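Local coordinates for protein geranyltranstransferase (IspA) (Helicobacter pylori, PDB 3LLW) that probably acts as a magnesium-dependent prenyltransferase of isoprenoid biosynthesis, a member of the FPP/GGPP synthase family, at residues E16-E19 against S20-N24; C169-E172 against N173-L176. One frame throughout, in Å; residues are numbered along the deposited sequence.

Interaction 1 of 2, residues E16-E19 against S20-N24; sequences ERFE and SFLKN
R17, F18 and E19 each accept a backbone hydrogen bond from the residue four places on, with F21 N to R17 O the straightest, at 169° about the hydrogen. L22 N reaches F18 O at 3.1 Å, and K23 N reaches E19 O at 3.2 Å. The bond from S20 N to E16 O is weak. The side chains of F18 and L22 lie one turn apart. L22 CD1 sits 4.0 Å from F18 CZ and meets the far end of the ring obliquely. F18 CG is anti to the backbone N (chi1 163°), with which the ring stands out from the helix and leans towards L22. This is i to i+4 packing at the C-terminal end of helix 6-23, in the all-helical fold of the prenyl synthases. F18 is buried against P53 and L57 of helix 51-63 and A80 of helix 73-94. L22 is buried against V44 and L45 of helix 36-45. The other branch of L22, CD2, lies 4.1 Å from E19 OE2. The E19 chain bends at chi2 (59°), and its OE1 forms a salt bridge with R50. K23 NZ stays 4.7 Å from E19 OE2, so any attraction between them is probably modest. F21 CB rests 3.4 Å from F18 O, while its ring meets that of F77. N24 leaves helical geometry, though its N still bonds to S20 O at 2.9 Å.

Interaction 2 of 2, residues C169-E172 against N173-L176; sequences CYFE and NTPL
F171 meets T174 and L176 where helix 161-170 gives way to a type I beta turn running from F171 to T174. The turn is closed by T174 N, which donates to F171 O at 3.2 Å. The donor stands 63° out of the carbonyl plane, well above it. F171 O also accepts a hydrogen bond from N253 ND2, so two donors hold this oxygen. E172 and N173 fill the two middle positions of the turn. The CB atoms of both point away from the facing segment, so these two meet mainly as neighbours along the backbone. The E172 side chain lies about 5 Å from that of D100 and about 6 Å from that of D94. Both aspartates bind magnesium in this protein, though none is bound to this chain. The side chain of E172 also touches K252. Y170 CD2 stands over the centre of one face of the F171 ring, 3.6 Å above its plane. The second subunit adds F32, whose ring meets that of F171 and which also packs on L176. F171 and L176 thus form part of the dimer contact. F171 CG lies anti to the carbonyl carbon (chi1 -63°), and the ring passes alongside T174 CG2 and L176 CD2. T174 CG2 approaches ring atom CD1 obliquely at 3.8 Å. L176 crosses the phenylalanine side chain at about a right angle, and its CD2 lies 4.0 Å from F171 CG.

Overall arrangement
Interaction 1 comes first along the chain, and interaction 2 follows well after it. Their centres are 37 Å apart, on opposite sides of the centre of the chain. The nearest atoms are about 24 Å apart, so the two do not touch, and they share no helix. Residues 16-24 form the end of helix 6-23, which packs on helices 36-45, 51-63 and 73-94. Residues 169-176 lead from helix 161-170 towards helix 178-204, at the surface. Interaction 1 thus belongs to packing within one subunit, away from the metal site, whereas interaction 2 lies beside the second subunit and near the magnesium-binding D94, at the end of helix 73-94.

Interaction 1 of 2, residues E16-E19 against S20-N24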
loop_
_atom_site.group_PDB
_atom_site.type_symbol
_atom_site.label_atom_id
_atom_site.label_comp_id
_atom_site.label_asym_id
_atom_site.label_seq_id
_atom_site.Cartn_x
_atom_site.Cartn_y
_atom_site.Cartn_z
ATOM N N GLU A 16 23.957 -5.530 -11.138
ATOM C CA GLU A 16 24.945 -5.288 -10.083
ATOM C C GLU A 16 24.837 -3.858 -9.575
ATOM O O GLU A 16 24.990 -3.609 -8.383
ATOM C CB GLU A 16 26.371 -5.570 -10.582
ATOM C CG GLU A 16 26.640 -7.035 -10.911
ATOM C CD GLU A 16 26.401 -7.964 -9.723
ATOM O OE1 GLU A 16 27.136 -7.859 -8.712
ATOM O OE2 GLU A 16 25.477 -8.804 -9.803
ATOM N N ARG A 17 24.559 -2.934 -10.492
ATOM C CA ARG A 17 24.373 -1.532 -10.154
ATOM C C ARG A 17 23.038 -1.280 -9.445
ATOM O O ARG A 17 22.929 -0.339 -8.650
ATOM C CB ARG A 17 24.462 -0.656 -11.406
ATOM C CG ARG A 17 25.864 -0.406 -11.931
ATOM C CD ARG A 17 25.782 0.363 -13.249
ATOM N NE ARG A 17 27.091 0.835 -13.698
ATOM C CZ ARG A 17 27.301 1.639 -14.740
ATOM N NH1 ARG A 17 26.283 2.091 -15.477
ATOM N NH2 ARG A 17 28.544 1.993 -15.049
ATOM N N PHE A 18 22.018 -2.092 -9.738
ATOM C CA PHE A 18 20.773 -1.971 -8.994
ATOM C C PHE A 18 21.003 -2.397 -7.548
ATOM O O PHE A 18 20.484 -1.765 -6.625
ATOM C CB PHE A 18 19.613 -2.780 -9.588
ATOM C CG PHE A 18 18.468 -2.975 -8.611
ATOM C CD1 PHE A 18 17.588 -1.926 -8.336
ATOM C CD2 PHE A 18 18.315 -4.184 -7.918
ATOM C CE1 PHE A 18 16.558 -2.083 -7.421
ATOM C CE2 PHE A 18 17.283 -4.357 -6.980
ATOM C CZ PHE A 18 16.400 -3.312 -6.737
ATOM N N GLU A 19 21.773 -3.466 -7.363
ATOM C CA GLU A 19 22.027 -4.007 -6.026
ATOM C C GLU A 19 22.745 -2.988 -5.135
ATOM O O GLU A 19 22.494 -2.913 -3.932
ATOM C CB GLU A 19 22.783 -5.341 -6.119
ATOM C CG GLU A 19 23.270 -5.944 -4.773
ATOM C CD GLU A 19 22.148 -6.229 -3.760
ATOM O OE1 GLU A 19 21.305 -7.118 -4.011
ATOM O OE2 GLU A 19 22.126 -5.578 -2.694
ATOM N N SER A 20 23.603 -2.172 -5.738
ATOM C CA SER A 20 24.351 -1.174 -4.988
ATOM C C SER A 20 23.438 -0.022 -4.559
ATOM O O SER A 20 23.498 0.433 -3.416
ATOM C CB SER A 20 25.530 -0.666 -5.813
ATOM O OG SER A 20 26.498 -0.083 -4.973
ATOM N N PHE A 21 22.593 0.426 -5.487
ATOM C CA PHE A 21 21.546 1.418 -5.235
ATOM C C PHE A 21 20.645 1.046 -4.042
ATOM O O PHE A 21 20.322 1.894 -3.214
ATOM C CB PHE A 21 20.719 1.586 -6.516
ATOM C CG PHE A 21 19.509 2.467 -6.378
ATOM C CD1 PHE A 21 19.581 3.822 -6.707
ATOM C CD2 PHE A 21 18.270 1.934 -6.005
ATOM C CE1 PHE A 21 18.450 4.647 -6.619
ATOM C CE2 PHE A 21 17.139 2.748 -5.910
ATOM C CZ PHE A 21 17.225 4.106 -6.219
ATOM N N LEU A 22 20.308 -0.208 -3.927
ATOM C CA LEU A 22 19.463 -0.662 -2.875
ATOM C C LEU A 22 20.199 -0.647 -1.542
ATOM O O LEU A 22 19.654 -0.300 -0.536
ATOM C CB LEU A 22 18.948 -2.040 -3.235
ATOM C CG LEU A 22 18.173 -2.875 -2.252
ATOM C CD1 LEU A 22 17.435 -3.954 -2.931
ATOM C CD2 LEU A 22 19.033 -3.425 -1.184
ATOM N N LYS A 23 21.460 -1.014 -1.569
ATOM C CA LYS A 23 22.383 -0.934 -0.424
ATOM C C LYS A 23 22.533 0.504 0.093
ATOM O O LYS A 23 22.553 0.734 1.293
ATOM C CB LYS A 23 23.747 -1.519 -0.816
ATOM C CG LYS A 23 24.777 -1.623 0.306
ATOM C CD LYS A 23 26.216 -1.609 -0.231
ATOM C CE LYS A 23 26.762 -3.015 -0.501
ATOM N NZ LYS A 23 26.248 -3.634 -1.764
ATOM N N ASN A 24 22.599 1.469 -0.822
ATOM C CA ASN A 24 22.797 2.879 -0.473
ATOM C C ASN A 24 21.517 3.679 -0.336
ATOM O O ASN A 24 21.559 4.904 -0.189
ATOM C CB ASN A 24 23.699 3.565 -1.506
ATOM C CG ASN A 24 25.132 3.113 -1.412
ATOM O OD1 ASN A 24 25.681 2.954 -0.317
ATOM N ND2 ASN A 24 25.754 2.899 -2.565
#

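Interaction 2 of 2, residues C169-E172 against N173-L176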
loop_
_atom_site.group_PDB
_atom_site.type_symbol
_atom_site.label_atom_id
_atom_site.label_comp_id
_atom_site.label_asym_id
_atom_site.label_seq_id
_atom_site.Cartn_x
_atom_site.Cartn_y
_atom_site.Cartn_z
ATOM N N CYS A 169 -1.798 -19.839 3.857
ATOM C CA CYS A 169 -1.864 -19.886 5.324
ATOM C C CYS A 169 -3.052 -20.669 5.813
ATOM O O CYS A 169 -2.934 -21.448 6.766
ATOM C CB CYS A 169 -1.918 -18.481 5.926
ATOM S SG CYS A 169 -0.428 -17.568 5.579
ATOM N N TYR A 170 -4.196 -20.455 5.164
ATOM C CA TYR A 170 -5.438 -21.064 5.618
ATOM C C TYR A 170 -5.416 -22.578 5.448
ATOM O O TYR A 170 -5.863 -23.307 6.342
ATOM C CB TYR A 170 -6.674 -20.455 4.932
ATOM C CG TYR A 170 -7.951 -20.874 5.606
ATOM C CD1 TYR A 170 -8.463 -20.147 6.682
ATOM C CD2 TYR A 170 -8.623 -22.033 5.203
ATOM C CE1 TYR A 170 -9.619 -20.560 7.333
ATOM C CE2 TYR A 170 -9.761 -22.460 5.847
ATOM C CZ TYR A 170 -10.262 -21.715 6.906
ATOM O OH TYR A 170 -11.406 -22.136 7.531
ATOM N N PHE A 171 -4.884 -23.042 4.318
ATOM C CA PHE A 171 -4.863 -24.467 4.011
ATOM C C PHE A 171 -3.513 -25.107 4.251
ATOM O O PHE A 171 -3.138 -26.039 3.548
ATOM C CB PHE A 171 -5.318 -24.707 2.566
ATOM C CG PHE A 171 -6.733 -24.280 2.310
ATOM C CD1 PHE A 171 -7.796 -25.078 2.718
ATOM C CD2 PHE A 171 -7.003 -23.080 1.673
ATOM C CE1 PHE A 171 -9.095 -24.688 2.499
ATOM C CE2 PHE A 171 -8.309 -22.674 1.452
ATOM C CZ PHE A 171 -9.353 -23.473 1.850
ATOM N N GLU A 172 -2.807 -24.624 5.263
ATOM C CA GLU A 172 -1.465 -25.096 5.584
ATOM C C GLU A 172 -1.333 -26.626 5.715
ATOM O O GLU A 172 -0.451 -27.241 5.096
ATOM C CB GLU A 172 -0.933 -24.386 6.836
ATOM C CG GLU A 172 0.597 -24.411 6.961
ATOM C CD GLU A 172 1.308 -23.937 5.691
ATOM O OE1 GLU A 172 1.309 -22.713 5.422
ATOM O OE2 GLU A 172 1.869 -24.791 4.969
ATOM N N ASN A 173 -2.228 -27.238 6.480
ATOM C CA ASN A 173 -2.155 -28.676 6.712
ATOM C C ASN A 173 -3.220 -29.475 5.940
ATOM O O ASN A 173 -3.678 -30.516 6.400
ATOM C CB ASN A 173 -2.261 -28.951 8.216
ATOM C CG ASN A 173 -1.456 -30.162 8.644
ATOM O OD1 ASN A 173 -1.994 -31.263 8.803
ATOM N ND2 ASN A 173 -0.152 -29.968 8.822
ATOM N N THR A 174 -3.591 -28.990 4.759
ATOM C CA THR A 174 -4.731 -29.524 4.027
ATOM C C THR A 174 -4.350 -29.814 2.578
ATOM O O THR A 174 -3.854 -28.924 1.886
ATOM C CB THR A 174 -5.939 -28.550 4.115
ATOM O OG1 THR A 174 -6.537 -28.669 5.413
ATOM C CG2 THR A 174 -7.011 -28.833 3.038
ATOM N N PRO A 175 -4.572 -31.063 2.117
ATOM C CA PRO A 175 -4.301 -31.408 0.738
ATOM C C PRO A 175 -5.242 -30.649 -0.198
ATOM O O PRO A 175 -6.438 -30.544 0.067
ATOM C CB PRO A 175 -4.607 -32.908 0.689
ATOM C CG PRO A 175 -5.532 -33.135 1.807
ATOM C CD PRO A 175 -5.102 -32.208 2.865
ATOM N N LEU A 176 -4.677 -30.086 -1.251
ATOM C CA LEU A 176 -5.443 -29.364 -2.260
ATOM C C LEU A 176 -5.434 -30.172 -3.554
ATOM O O LEU A 176 -4.479 -30.892 -3.816
ATOM C CB LEU A 176 -4.819 -27.988 -2.489
ATOM C CG LEU A 176 -4.834 -27.006 -1.310
ATOM C CD1 LEU A 176 -4.016 -25.803 -1.650
ATOM C CD2 LEU A 176 -6.233 -26.589 -0.889
#